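Local coordinates for actinorhodin polyketide putative beta-ketoacyl synthase 2 (Streptomyces coelicolor A3, PDB 1TQY), which probably serves as the chain length factor of the actinorhodin polyketide synthase, a beta-ketoacyl synthase homologue that pairs with a ketosynthase subunit, at residues B[223-233]-B[306-317]; B[329-337]-B[360-368]. All coordinates share one frame; numbering follows the deposited sequence.

Contact 1 (223-233 with 306-317) and contact 2 (329-337 with 360-368) adjoin, their centres about 14 Å apart, on the same side of the chain's centre. They follow in series: helix 310-324 of contact 1 leads on to strand 330-332 of contact 2. Pro-225 joins them, its CD lying 3.4 Å from CG2 of Thr-336, and Leu-224 CD2 packs 3.5 Å from the C of Gly-367. Lys-335, bonded to Asp-349 and to the carbonyl of Asp-305, touches Tyr-223. The sodium ion bound at Pro-21 and Gln-58 is separate from both, about 13 Å from the Tyr-223 side chain and about 10 Å from that of Thr-337.

Contact 1: B[223-233]-B[306-317]; sequences YLPFDERAAGY and GAGVPELDAAEA
Phe-226 lies across the first turns of helix 310-324, with Asp-313 over one face and beside CD2, and Glu-316 at the CZ end. CB of Asp-313 packs 3.7 Å from CD2, and OD1 sits near the rim of the face; Glu-316 brings CG to the ring edge, in plane, and OE1 to 3.2 Å from CZ. Both carboxylates are turned 42° from the ring. With CG anti to its carbonyl carbon (chi1 -62°), the ring stands against the side of the helix, its CE2-CZ side near Asp-313, Glu-316 and the small methyl of Ala-317.

Asp-313 also ties the backbones together. Phe-226 N points almost straight at OD2 (3.1 Å) from above the carboxylate plane, while Gly-308 N reaches OD1 on its syn side at 2.9 Å. A water shared with Asp-227 O gives OD2 a second donor; these three donors would be expected to stabilise the negative charge.

The glycine-rich turn before this helix appears to correspond in position to the HGTGT signature of ketosynthases, keeping its two glycines, with Asp-305 where the signature has histidine. Glu-316 holds the turn in place, its OE1 accepting from Gly-306 N through the syn lone pair and OE2 from Asp-305 N. Gly-306 and Gly-308 both have positive phi, and a side chain on Gly-308 would run into the Tyr-223 ring.

Tyr-223, CG anti to its backbone N (chi1 -177°), extends its hydroxyl to Gly-306 O at 2.6 Å, nearly along the C=O axis, and turns its ring edge to CA of Gly-308. Gly-232 N donates to Gly-308 O (3.0 Å), and the Ala-230 methyl fits 3.4 Å from that oxygen.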
loop_
_atom_site.group_PDB
_atom_site.type_symbol
_atom_site.label_atom_id
_atom_site.label_comp_id
_atom_site.label_asym_id
_atom_site.label_seq_id
_atom_site.Cartn_x
_atom_site.Cartn_y
_atom_site.Cartn_z
ATOM N N TYR B 223 7.169 -26.379 -9.783
ATOM C CA TYR B 223 6.196 -25.763 -8.900
ATOM C C TYR B 223 5.089 -26.781 -8.718
ATOM O O TYR B 223 4.186 -26.900 -9.543
ATOM C CB TYR B 223 5.687 -24.460 -9.524
ATOM C CG TYR B 223 4.711 -23.685 -8.674
ATOM C CD1 TYR B 223 4.709 -23.795 -7.280
ATOM C CD2 TYR B 223 3.802 -22.814 -9.267
ATOM C CE1 TYR B 223 3.819 -23.057 -6.505
ATOM C CE2 TYR B 223 2.916 -22.075 -8.504
ATOM C CZ TYR B 223 2.928 -22.199 -7.123
ATOM O OH TYR B 223 2.049 -21.456 -6.371
ATOM N N LEU B 224 5.175 -27.516 -7.614
ATOM C CA LEU B 224 4.235 -28.586 -7.328
ATOM C C LEU B 224 3.516 -28.461 -5.990
ATOM O O LEU B 224 3.758 -29.237 -5.071
ATOM C CB LEU B 224 4.997 -29.917 -7.399
ATOM C CG LEU B 224 5.778 -30.156 -8.701
ATOM C CD1 LEU B 224 6.634 -31.414 -8.575
ATOM C CD2 LEU B 224 4.805 -30.286 -9.858
ATOM N N PRO B 225 2.612 -27.482 -5.863
ATOM C CA PRO B 225 1.900 -27.338 -4.589
ATOM C C PRO B 225 1.055 -28.567 -4.231
ATOM O O PRO B 225 0.305 -29.081 -5.060
ATOM C CB PRO B 225 1.050 -26.082 -4.808
ATOM C CG PRO B 225 0.770 -26.115 -6.283
ATOM C CD PRO B 225 2.138 -26.492 -6.846
ATOM N N PHE B 226 1.206 -29.029 -2.994
ATOM C CA PHE B 226 0.481 -30.187 -2.469
ATOM C C PHE B 226 1.017 -31.539 -2.952
ATOM O O PHE B 226 0.473 -32.585 -2.600
ATOM C CB PHE B 226 -1.026 -30.077 -2.769
ATOM C CG PHE B 226 -1.690 -28.879 -2.127
ATOM C CD1 PHE B 226 -2.339 -27.927 -2.902
ATOM C CD2 PHE B 226 -1.625 -28.684 -0.749
ATOM C CE1 PHE B 226 -2.925 -26.800 -2.316
ATOM C CE2 PHE B 226 -2.206 -27.563 -0.153
ATOM C CZ PHE B 226 -2.849 -26.618 -0.937
ATOM N N ASP B 227 2.082 -31.521 -3.750
ATOM C CA ASP B 227 2.691 -32.765 -4.229
ATOM C C ASP B 227 3.776 -33.178 -3.239
ATOM O O ASP B 227 4.445 -32.320 -2.650
ATOM C CB ASP B 227 3.328 -32.556 -5.601
ATOM C CG ASP B 227 3.804 -33.849 -6.223
ATOM O OD1 ASP B 227 3.119 -34.377 -7.128
ATOM O OD2 ASP B 227 4.866 -34.347 -5.803
ATOM N N GLU B 228 3.976 -34.481 -3.064
ATOM C CA GLU B 228 5.001 -34.931 -2.124
ATOM C C GLU B 228 6.389 -34.464 -2.534
ATOM O O GLU B 228 7.291 -34.410 -1.705
ATOM C CB GLU B 228 4.975 -36.453 -1.980
ATOM C CG GLU B 228 5.232 -37.214 -3.249
ATOM C CD GLU B 228 5.376 -38.701 -2.983
ATOM O OE1 GLU B 228 4.499 -39.265 -2.287
ATOM O OE2 GLU B 228 6.364 -39.296 -3.472
ATOM N N ARG B 229 6.563 -34.112 -3.805
ATOM C CA ARG B 229 7.859 -33.628 -4.273
ATOM C C ARG B 229 7.979 -32.087 -4.231
ATOM O O ARG B 229 8.946 -31.527 -4.743
ATOM C CB ARG B 229 8.141 -34.125 -5.700
ATOM C CG ARG B 229 8.290 -35.647 -5.851
ATOM C CD ARG B 229 9.453 -36.209 -5.024
ATOM N NE ARG B 229 9.596 -37.658 -5.176
ATOM C CZ ARG B 229 9.987 -38.267 -6.295
ATOM N NH1 ARG B 229 10.281 -37.548 -7.370
ATOM N NH2 ARG B 229 10.086 -39.594 -6.340
ATOM N N ALA B 230 6.999 -31.409 -3.634
ATOM C CA ALA B 230 7.036 -29.948 -3.534
ATOM C C ALA B 230 8.410 -29.509 -3.042
ATOM O O ALA B 230 8.906 -30.026 -2.042
ATOM C CB ALA B 230 5.965 -29.456 -2.563
ATOM N N ALA B 231 9.028 -28.559 -3.733
ATOM C CA ALA B 231 10.340 -28.088 -3.329
ATOM C C ALA B 231 10.528 -26.593 -3.567
ATOM O O ALA B 231 11.617 -26.149 -3.916
ATOM C CB ALA B 231 11.425 -28.878 -4.063
ATOM N N GLY B 232 9.466 -25.819 -3.366
ATOM C CA GLY B 232 9.560 -24.384 -3.562
ATOM C C GLY B 232 8.666 -23.908 -4.686
ATOM O O GLY B 232 8.245 -24.704 -5.523
ATOM N N TYR B 233 8.368 -22.613 -4.720
ATOM C CA TYR B 233 7.515 -22.091 -5.771
ATOM C C TYR B 233 8.370 -21.489 -6.873
ATOM O O TYR B 233 9.546 -21.180 -6.662
ATOM C CB TYR B 233 6.548 -21.036 -5.206
ATOM C CG TYR B 233 7.175 -19.699 -4.864
ATOM C CD1 TYR B 233 7.273 -18.683 -5.821
ATOM C CD2 TYR B 233 7.657 -19.444 -3.575
ATOM C CE1 TYR B 233 7.828 -17.443 -5.498
ATOM C CE2 TYR B 233 8.216 -18.213 -3.243
ATOM C CZ TYR B 233 8.298 -17.213 -4.209
ATOM O OH TYR B 233 8.829 -15.988 -3.876
ATOM N N GLY B 306 -1.789 -22.470 -2.632
ATOM C CA GLY B 306 -0.794 -23.299 -3.300
ATOM C C GLY B 306 0.631 -22.820 -3.144
ATOM O O GLY B 306 1.298 -22.477 -4.127
ATOM N N ALA B 307 1.114 -22.816 -1.907
ATOM C CA ALA B 307 2.468 -22.348 -1.609
ATOM C C ALA B 307 3.598 -23.102 -2.310
ATOM O O ALA B 307 4.623 -22.507 -2.648
ATOM C CB ALA B 307 2.693 -22.372 -0.104
ATOM N N GLY B 308 3.425 -24.406 -2.520
ATOM C CA GLY B 308 4.472 -25.168 -3.177
ATOM C C GLY B 308 5.628 -25.479 -2.242
ATOM O O GLY B 308 6.617 -26.096 -2.643
ATOM N N VAL B 309 5.503 -25.022 -0.997
ATOM C CA VAL B 309 6.495 -25.257 0.052
ATOM C C VAL B 309 5.780 -26.230 0.971
ATOM O O VAL B 309 4.702 -25.925 1.473
ATOM C CB VAL B 309 6.810 -23.988 0.866
ATOM C CG1 VAL B 309 7.689 -24.343 2.062
ATOM C CG2 VAL B 309 7.512 -22.963 -0.016
ATOM N N PRO B 310 6.368 -27.412 1.203
ATOM C CA PRO B 310 5.783 -28.453 2.057
ATOM C C PRO B 310 5.074 -27.992 3.330
ATOM O O PRO B 310 3.881 -28.241 3.509
ATOM C CB PRO B 310 6.969 -29.357 2.357
ATOM C CG PRO B 310 7.791 -29.238 1.112
ATOM C CD PRO B 310 7.753 -27.753 0.840
ATOM N N GLU B 311 5.817 -27.331 4.209
ATOM C CA GLU B 311 5.280 -26.854 5.470
ATOM C C GLU B 311 4.072 -25.938 5.283
ATOM O O GLU B 311 3.145 -25.953 6.095
ATOM C CB GLU B 311 6.386 -26.130 6.243
ATOM C CG GLU B 311 5.981 -25.668 7.627
ATOM C CD GLU B 311 7.075 -24.875 8.348
ATOM O OE1 GLU B 311 6.889 -24.568 9.553
ATOM O OE2 GLU B 311 8.108 -24.558 7.711
ATOM N N LEU B 312 4.072 -25.155 4.207
ATOM C CA LEU B 312 2.972 -24.236 3.939
ATOM C C LEU B 312 1.791 -24.936 3.286
ATOM O O LEU B 312 0.650 -24.530 3.476
ATOM C CB LEU B 312 3.449 -23.090 3.041
ATOM C CG LEU B 312 4.512 -22.164 3.639
ATOM C CD1 LEU B 312 4.923 -21.112 2.618
ATOM C CD2 LEU B 312 3.947 -21.492 4.883
ATOM N N ASP B 313 2.066 -25.973 2.500
ATOM C CA ASP B 313 0.993 -26.720 1.844
ATOM C C ASP B 313 0.233 -27.458 2.939
ATOM O O ASP B 313 -1.000 -27.476 2.963
ATOM C CB ASP B 313 1.550 -27.734 0.830
ATOM C CG ASP B 313 2.152 -27.072 -0.408
ATOM O OD1 ASP B 313 1.676 -25.986 -0.807
ATOM O OD2 ASP B 313 3.090 -27.655 -0.997
ATOM N N ALA B 314 0.984 -28.052 3.859
ATOM C CA ALA B 314 0.390 -28.796 4.956
ATOM C C ALA B 314 -0.474 -27.880 5.803
ATOM O O ALA B 314 -1.576 -28.263 6.211
ATOM C CB ALA B 314 1.481 -29.435 5.804
ATOM N N ALA B 315 0.013 -26.672 6.076
ATOM C CA ALA B 315 -0.776 -25.727 6.867
ATOM C C ALA B 315 -2.076 -25.401 6.134
ATOM O O ALA B 315 -3.154 -25.434 6.721
ATOM C CB ALA B 315 0.014 -24.432 7.119
ATOM N N GLU B 316 -1.971 -25.081 4.847
ATOM C CA GLU B 316 -3.161 -24.755 4.072
ATOM C C GLU B 316 -4.159 -25.900 3.936
ATOM O O GLU B 316 -5.369 -25.686 4.042
ATOM C CB GLU B 316 -2.789 -24.260 2.676
ATOM C CG GLU B 316 -4.020 -24.043 1.802
ATOM C CD GLU B 316 -3.745 -23.222 0.564
ATOM O OE1 GLU B 316 -2.758 -23.519 -0.143
ATOM O OE2 GLU B 316 -4.528 -22.282 0.305
ATOM N N ALA B 317 -3.658 -27.106 3.675
ATOM C CA ALA B 317 -4.521 -28.275 3.523
ATOM C C ALA B 317 -5.263 -28.527 4.828
ATOM O O ALA B 317 -6.410 -28.967 4.839
ATOM C CB ALA B 317 -3.685 -29.487 3.163
HETATM O O HOH W 1 3.427 -30.362 -0.705
#

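Contact 2: B[329-337]-B[360-368]; sequences VPVTVPKTT and GVIAPTAGV
This is a buried loop-on-strand contact in the C-terminal half of the thiolase-like fold, where the chain leaving helix 345-359 runs past strand 330-332 and the 3-10 turn after it. Three threonines do most of the work. Thr-332 carries its hydroxyl anti to the backbone N (chi1 -175°), which directs OG1 to Ala-363 O at 2.6 Å, tilted 20° from the carbonyl plane. Thr-365 lies alongside, pointing the other way; its OG1 accepts from Val-333 N at 2.8 Å and is also bonded to Val-380 O. Thr-336 OG1 gives its proton to Val-333 O, in the carbonyl plane, and takes one from Ala-366 N at 2.9 Å.

Apolar contacts lie beside these bonds. CG2 of Thr-336 meets CG2 of Thr-365 at 3.6 Å, the two side chains at about a right angle, and Ile-362 spans CG2 of Thr-332 and, through CD1, the ring of Pro-330. Pro-334 CG rests 3.7 Å from the small CB of Ala-363; the nearby Pro-364 O is buried and finds no partner in the model.

With no regular strand in 360-368, threonine hydroxyls bonding to backbone atoms do the work of strand pairing here, while their methyls pack against apolar neighbours.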
loop_
_atom_site.group_PDB
_atom_site.type_symbol
_atom_site.label_atom_id
_atom_site.label_comp_id
_atom_site.label_asym_id
_atom_site.label_seq_id
_atom_site.Cartn_x
_atom_site.Cartn_y
_atom_site.Cartn_z
ATOM N N VAL B 329 -14.121 -30.932 -0.287
ATOM C CA VAL B 329 -14.427 -29.992 -1.342
ATOM C C VAL B 329 -13.331 -30.018 -2.392
ATOM O O VAL B 329 -12.162 -30.215 -2.075
ATOM C CB VAL B 329 -14.606 -28.554 -0.749
ATOM C CG1 VAL B 329 -13.305 -28.088 -0.098
ATOM C CG2 VAL B 329 -15.076 -27.588 -1.819
ATOM N N PRO B 330 -13.706 -29.875 -3.672
ATOM C CA PRO B 330 -12.696 -29.884 -4.728
ATOM C C PRO B 330 -11.701 -28.769 -4.472
ATOM O O PRO B 330 -12.090 -27.659 -4.116
ATOM C CB PRO B 330 -13.516 -29.638 -5.991
ATOM C CG PRO B 330 -14.801 -30.351 -5.681
ATOM C CD PRO B 330 -15.067 -29.918 -4.242
ATOM N N VAL B 331 -10.421 -29.064 -4.624
ATOM C CA VAL B 331 -9.410 -28.041 -4.426
ATOM C C VAL B 331 -8.619 -27.985 -5.716
ATOM O O VAL B 331 -8.413 -29.008 -6.366
ATOM C CB VAL B 331 -8.439 -28.384 -3.273
ATOM C CG1 VAL B 331 -7.355 -27.307 -3.172
ATOM C CG2 VAL B 331 -9.197 -28.485 -1.959
ATOM N N THR B 332 -8.184 -26.793 -6.101
ATOM C CA THR B 332 -7.399 -26.661 -7.316
ATOM C C THR B 332 -6.390 -25.526 -7.211
ATOM O O THR B 332 -6.572 -24.580 -6.444
ATOM C CB THR B 332 -8.307 -26.479 -8.560
ATOM O OG1 THR B 332 -7.489 -26.483 -9.735
ATOM C CG2 THR B 332 -9.062 -25.164 -8.501
ATOM N N VAL B 333 -5.310 -25.641 -7.975
ATOM C CA VAL B 333 -4.253 -24.642 -7.965
ATOM C C VAL B 333 -3.782 -24.377 -9.396
ATOM O O VAL B 333 -2.730 -24.857 -9.816
ATOM C CB VAL B 333 -3.057 -25.127 -7.101
ATOM C CG1 VAL B 333 -1.968 -24.072 -7.046
ATOM C CG2 VAL B 333 -3.547 -25.457 -5.693
ATOM N N PRO B 334 -4.566 -23.609 -10.170
ATOM C CA PRO B 334 -4.172 -23.319 -11.553
ATOM C C PRO B 334 -2.866 -22.534 -11.676
ATOM O O PRO B 334 -2.197 -22.605 -12.705
ATOM C CB PRO B 334 -5.375 -22.551 -12.097
ATOM C CG PRO B 334 -6.519 -23.116 -11.296
ATOM C CD PRO B 334 -5.934 -23.130 -9.906
ATOM N N LYS B 335 -2.492 -21.796 -10.635
ATOM C CA LYS B 335 -1.260 -21.021 -10.708
ATOM C C LYS B 335 -0.039 -21.890 -11.006
ATOM O O LYS B 335 1.059 -21.373 -11.229
ATOM C CB LYS B 335 -1.036 -20.199 -9.432
ATOM C CG LYS B 335 -0.927 -20.996 -8.142
ATOM C CD LYS B 335 -0.513 -20.086 -6.975
ATOM C CE LYS B 335 -1.577 -19.021 -6.673
ATOM N NZ LYS B 335 -2.845 -19.638 -6.131
ATOM N N THR B 336 -0.218 -23.207 -11.007
ATOM C CA THR B 336 0.887 -24.097 -11.336
ATOM C C THR B 336 1.282 -23.841 -12.794
ATOM O O THR B 336 2.393 -24.170 -13.214
ATOM C CB THR B 336 0.487 -25.582 -11.178
ATOM O OG1 THR B 336 -0.783 -25.808 -11.807
ATOM C CG2 THR B 336 0.392 -25.962 -9.702
ATOM N N THR B 337 0.371 -23.247 -13.561
ATOM C CA THR B 337 0.652 -22.948 -14.958
ATOM C C THR B 337 1.297 -21.582 -15.162
ATOM O O THR B 337 1.797 -21.292 -16.248
ATOM C CB THR B 337 -0.626 -22.990 -15.835
ATOM O OG1 THR B 337 -1.569 -22.021 -15.356
ATOM C CG2 THR B 337 -1.247 -24.369 -15.813
ATOM N N GLY B 360 -18.818 -23.532 -16.137
ATOM C CA GLY B 360 -19.282 -24.779 -15.551
ATOM C C GLY B 360 -18.228 -25.866 -15.358
ATOM O O GLY B 360 -18.576 -27.031 -15.160
ATOM N N VAL B 361 -16.947 -25.500 -15.413
ATOM C CA VAL B 361 -15.866 -26.464 -15.223
ATOM C C VAL B 361 -14.788 -25.925 -14.287
ATOM O O VAL B 361 -14.508 -24.724 -14.274
ATOM C CB VAL B 361 -15.187 -26.840 -16.560
ATOM C CG1 VAL B 361 -16.191 -27.518 -17.482
ATOM C CG2 VAL B 361 -14.608 -25.592 -17.220
ATOM N N ILE B 362 -14.186 -26.813 -13.500
ATOM C CA ILE B 362 -13.124 -26.410 -12.579
ATOM C C ILE B 362 -11.756 -26.495 -13.251
ATOM O O ILE B 362 -11.324 -27.574 -13.659
ATOM C CB ILE B 362 -13.099 -27.299 -11.305
ATOM C CG1 ILE B 362 -14.443 -27.185 -10.568
ATOM C CG2 ILE B 362 -11.946 -26.867 -10.390
ATOM C CD1 ILE B 362 -14.583 -28.096 -9.353
ATOM N N ALA B 363 -11.082 -25.352 -13.361
ATOM C CA ALA B 363 -9.747 -25.280 -13.961
ATOM C C ALA B 363 -8.881 -26.282 -13.199
ATOM O O ALA B 363 -8.868 -26.285 -11.978
ATOM C CB ALA B 363 -9.194 -23.874 -13.804
ATOM N N PRO B 364 -8.145 -27.143 -13.912
ATOM C CA PRO B 364 -7.295 -28.151 -13.271
ATOM C C PRO B 364 -5.939 -27.671 -12.760
ATOM O O PRO B 364 -5.531 -26.534 -13.004
ATOM C CB PRO B 364 -7.138 -29.194 -14.366
ATOM C CG PRO B 364 -7.009 -28.332 -15.594
ATOM C CD PRO B 364 -8.119 -27.294 -15.377
ATOM N N THR B 365 -5.250 -28.551 -12.035
ATOM C CA THR B 365 -3.926 -28.246 -11.503
ATOM C C THR B 365 -2.930 -29.033 -12.342
ATOM O O THR B 365 -3.110 -30.231 -12.560
ATOM C CB THR B 365 -3.780 -28.684 -10.033
ATOM O OG1 THR B 365 -4.845 -28.120 -9.260
ATOM C CG2 THR B 365 -2.441 -28.215 -9.473
ATOM N N ALA B 366 -1.887 -28.353 -12.808
ATOM C CA ALA B 366 -0.851 -28.963 -13.637
ATOM C C ALA B 366 0.362 -29.409 -12.818
ATOM O O ALA B 366 0.615 -28.877 -11.736
ATOM C CB ALA B 366 -0.394 -27.965 -14.706
ATOM N N GLY B 367 1.099 -30.393 -13.339
ATOM C CA GLY B 367 2.311 -30.877 -12.690
ATOM C C GLY B 367 2.207 -31.893 -11.567
ATOM O O GLY B 367 2.839 -32.952 -11.620
ATOM N N VAL B 368 1.436 -31.549 -10.540
ATOM C CA VAL B 368 1.232 -32.413 -9.384
ATOM C C VAL B 368 0.775 -33.795 -9.836
ATOM O O VAL B 368 -0.118 -33.906 -10.676
ATOM C CB VAL B 368 0.156 -31.810 -8.450
ATOM C CG1 VAL B 368 0.016 -32.645 -7.175
ATOM C CG2 VAL B 368 0.523 -30.375 -8.121
#